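Local coordinates for single-stranded DNA-binding protein WHY1, chloroplastic (Arabidopsis thaliana, PDB 4KOO) that binds single-stranded DNA in chloroplasts and nucleus, maintaining plastid genome stability and modulating telomere length by inhibiting telomerase action, at residues Leu49-Ser54 / His118-Ser123. Numbering follows the deposited sequence.
Sequences LQFAPS and HFFNLS
F51 meets F120 and L122 in the core between the two four-stranded antiparallel sheets of the Whirly fold, a worked example of orthogonal sheet packing. Strand 49-53, from one sheet, crosses strand 118-123, from the other, at 84° with their axes 9.0 Å apart. No hydrogen bond joins the two segments; the contact between them is made by side chains, while the backbone of F51 is bonded to Q66 on the adjoining strand 66-70.

The first kind of contact is CH-pi. CB of L122 sits over one face of the F51 ring, 3.9 Å from its centroid and almost on the ring normal.

The second kind is apolar packing. With CG anti to the backbone N (chi1 178°), the L122 side chain extends over the same face of the F51 ring, and CD2 ends beyond its CD1-CE1 side. CB of F120 lies near the plane of the F51 ring, 3.8 Å from CE2, and the two phenylalanine side chains cross at about a right angle. L49 comes to the edge of the F120 ring, its CD1 4.3 Å from CE2. Beyond the pair of strands, L22 also packs on both L49 and F51, and I135 touches F51, whereas F120 leans on I137 and I139.

Replacing F51 with an alanine would probably open a gap between the sheets, leaving CB of L122 without its aromatic face and CB of F120 without the ring edge beside it. Above the rim of that ring, CD2 of L122 approaches CD1 of F51 to 3.4 Å.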
loop_
_atom_site.group_PDB
_atom_site.type_symbol
_atom_site.label_atom_id
_atom_site.label_comp_id
_atom_site.label_asym_id
_atom_site.label_seq_id
_atom_site.Cartn_x
_atom_site.Cartn_y
_atom_site.Cartn_z
ATOM N N LEU A 49 -9.346 -19.845 6.016
ATOM C CA LEU A 49 -10.387 -19.432 6.929
ATOM C C LEU A 49 -10.794 -20.637 7.740
ATOM O O LEU A 49 -11.040 -21.695 7.190
ATOM C CB LEU A 49 -11.622 -18.915 6.183
ATOM C CG LEU A 49 -11.478 -17.738 5.211
ATOM C CD1 LEU A 49 -12.769 -17.544 4.433
ATOM C CD2 LEU A 49 -11.145 -16.512 5.947
ATOM N N GLN A 50 -10.847 -20.475 9.049
ATOM C CA GLN A 50 -11.247 -21.560 9.929
ATOM C C GLN A 50 -12.378 -21.064 10.759
ATOM O O GLN A 50 -12.275 -20.030 11.399
ATOM C CB GLN A 50 -10.077 -22.014 10.806
ATOM C CG GLN A 50 -8.866 -22.456 10.009
ATOM C CD GLN A 50 -7.791 -23.110 10.861
ATOM O OE1 GLN A 50 -7.879 -24.295 11.205
ATOM N NE2 GLN A 50 -6.769 -22.346 11.196
ATOM N N PHE A 51 -13.489 -21.805 10.754
ATOM C CA PHE A 51 -14.692 -21.367 11.430
ATOM C C PHE A 51 -14.962 -22.389 12.527
ATOM O O PHE A 51 -14.853 -23.585 12.269
ATOM C CB PHE A 51 -15.911 -21.418 10.521
ATOM C CG PHE A 51 -15.931 -20.407 9.382
ATOM C CD1 PHE A 51 -15.122 -20.562 8.267
ATOM C CD2 PHE A 51 -16.819 -19.340 9.408
ATOM C CE1 PHE A 51 -15.200 -19.657 7.227
ATOM C CE2 PHE A 51 -16.908 -18.450 8.340
ATOM C CZ PHE A 51 -16.074 -18.613 7.266
ATOM N N ALA A 52 -15.379 -21.933 13.697
ATOM C CA ALA A 52 -15.707 -22.858 14.774
ATOM C C ALA A 52 -16.949 -22.427 15.555
ATOM O O ALA A 52 -17.217 -21.230 15.745
ATOM C CB ALA A 52 -14.514 -23.011 15.707
ATOM N N PRO A 53 -17.740 -23.416 16.014
ATOM C CA PRO A 53 -18.951 -23.107 16.776
ATOM C C PRO A 53 -18.642 -22.781 18.230
ATOM O O PRO A 53 -17.656 -23.289 18.758
ATOM C CB PRO A 53 -19.731 -24.413 16.711
ATOM C CG PRO A 53 -18.694 -25.432 16.638
ATOM C CD PRO A 53 -17.595 -24.865 15.786
ATOM N N SER A 54 -19.461 -21.943 18.849
ATOM C CA SER A 54 -19.333 -21.691 20.282
ATOM C C SER A 54 -19.590 -22.958 21.086
ATOM O O SER A 54 -20.429 -23.785 20.710
ATOM C CB SER A 54 -20.328 -20.635 20.736
ATOM O OG SER A 54 -21.655 -20.993 20.413
ATOM N N HIS A 118 -21.383 -7.268 7.580
ATOM C CA HIS A 118 -21.439 -8.366 6.613
ATOM C C HIS A 118 -21.566 -9.624 7.428
ATOM O O HIS A 118 -21.366 -9.609 8.641
ATOM C CB HIS A 118 -20.154 -8.459 5.782
ATOM C CG HIS A 118 -20.114 -7.553 4.597
ATOM N ND1 HIS A 118 -19.975 -6.191 4.711
ATOM C CD2 HIS A 118 -20.261 -7.805 3.271
ATOM C CE1 HIS A 118 -19.995 -5.640 3.506
ATOM N NE2 HIS A 118 -20.168 -6.598 2.612
ATOM N N PHE A 119 -21.908 -10.721 6.765
ATOM C CA PHE A 119 -21.672 -12.030 7.337
ATOM C C PHE A 119 -20.842 -12.901 6.415
ATOM O O PHE A 119 -20.814 -12.701 5.201
ATOM C CB PHE A 119 -22.972 -12.702 7.740
ATOM C CG PHE A 119 -23.823 -13.171 6.590
ATOM C CD1 PHE A 119 -23.585 -14.392 5.971
ATOM C CD2 PHE A 119 -24.896 -12.405 6.157
ATOM C CE1 PHE A 119 -24.409 -14.820 4.922
ATOM C CE2 PHE A 119 -25.707 -12.825 5.124
ATOM C CZ PHE A 119 -25.470 -14.039 4.511
ATOM N N PHE A 120 -20.144 -13.862 7.016
ATOM C CA PHE A 120 -19.557 -14.979 6.306
ATOM C C PHE A 120 -20.351 -16.227 6.719
ATOM O O PHE A 120 -20.617 -16.461 7.900
ATOM C CB PHE A 120 -18.119 -15.230 6.719
ATOM C CG PHE A 120 -17.114 -14.277 6.141
ATOM C CD1 PHE A 120 -17.325 -12.921 6.152
ATOM C CD2 PHE A 120 -15.929 -14.757 5.603
ATOM C CE1 PHE A 120 -16.375 -12.058 5.612
ATOM C CE2 PHE A 120 -14.975 -13.900 5.068
ATOM C CZ PHE A 120 -15.201 -12.553 5.079
ATOM N N ASN A 121 -20.734 -17.026 5.745
ATOM C CA ASN A 121 -21.374 -18.296 6.068
ATOM C C ASN A 121 -20.667 -19.400 5.319
ATOM O O ASN A 121 -20.533 -19.309 4.087
ATOM C CB ASN A 121 -22.833 -18.247 5.658
ATOM C CG ASN A 121 -23.614 -19.448 6.157
ATOM O OD1 ASN A 121 -24.020 -19.490 7.316
ATOM N ND2 ASN A 121 -23.765 -20.458 5.302
ATOM N N LEU A 122 -20.217 -20.427 6.041
ATOM C CA LEU A 122 -19.554 -21.567 5.423
ATOM C C LEU A 122 -20.435 -22.783 5.604
ATOM O O LEU A 122 -20.763 -23.148 6.739
ATOM C CB LEU A 122 -18.227 -21.863 6.073
ATOM C CG LEU A 122 -17.448 -23.056 5.558
ATOM C CD1 LEU A 122 -17.283 -23.044 4.048
ATOM C CD2 LEU A 122 -16.115 -23.153 6.272
ATOM N N SER A 123 -20.808 -23.392 4.481
ATOM C CA SER A 123 -21.609 -24.599 4.487
ATOM C C SER A 123 -20.794 -25.726 3.916
ATOM O O SER A 123 -20.167 -25.593 2.859
ATOM C CB SER A 123 -22.891 -24.364 3.663
ATOM O OG SER A 123 -23.699 -25.522 3.664
#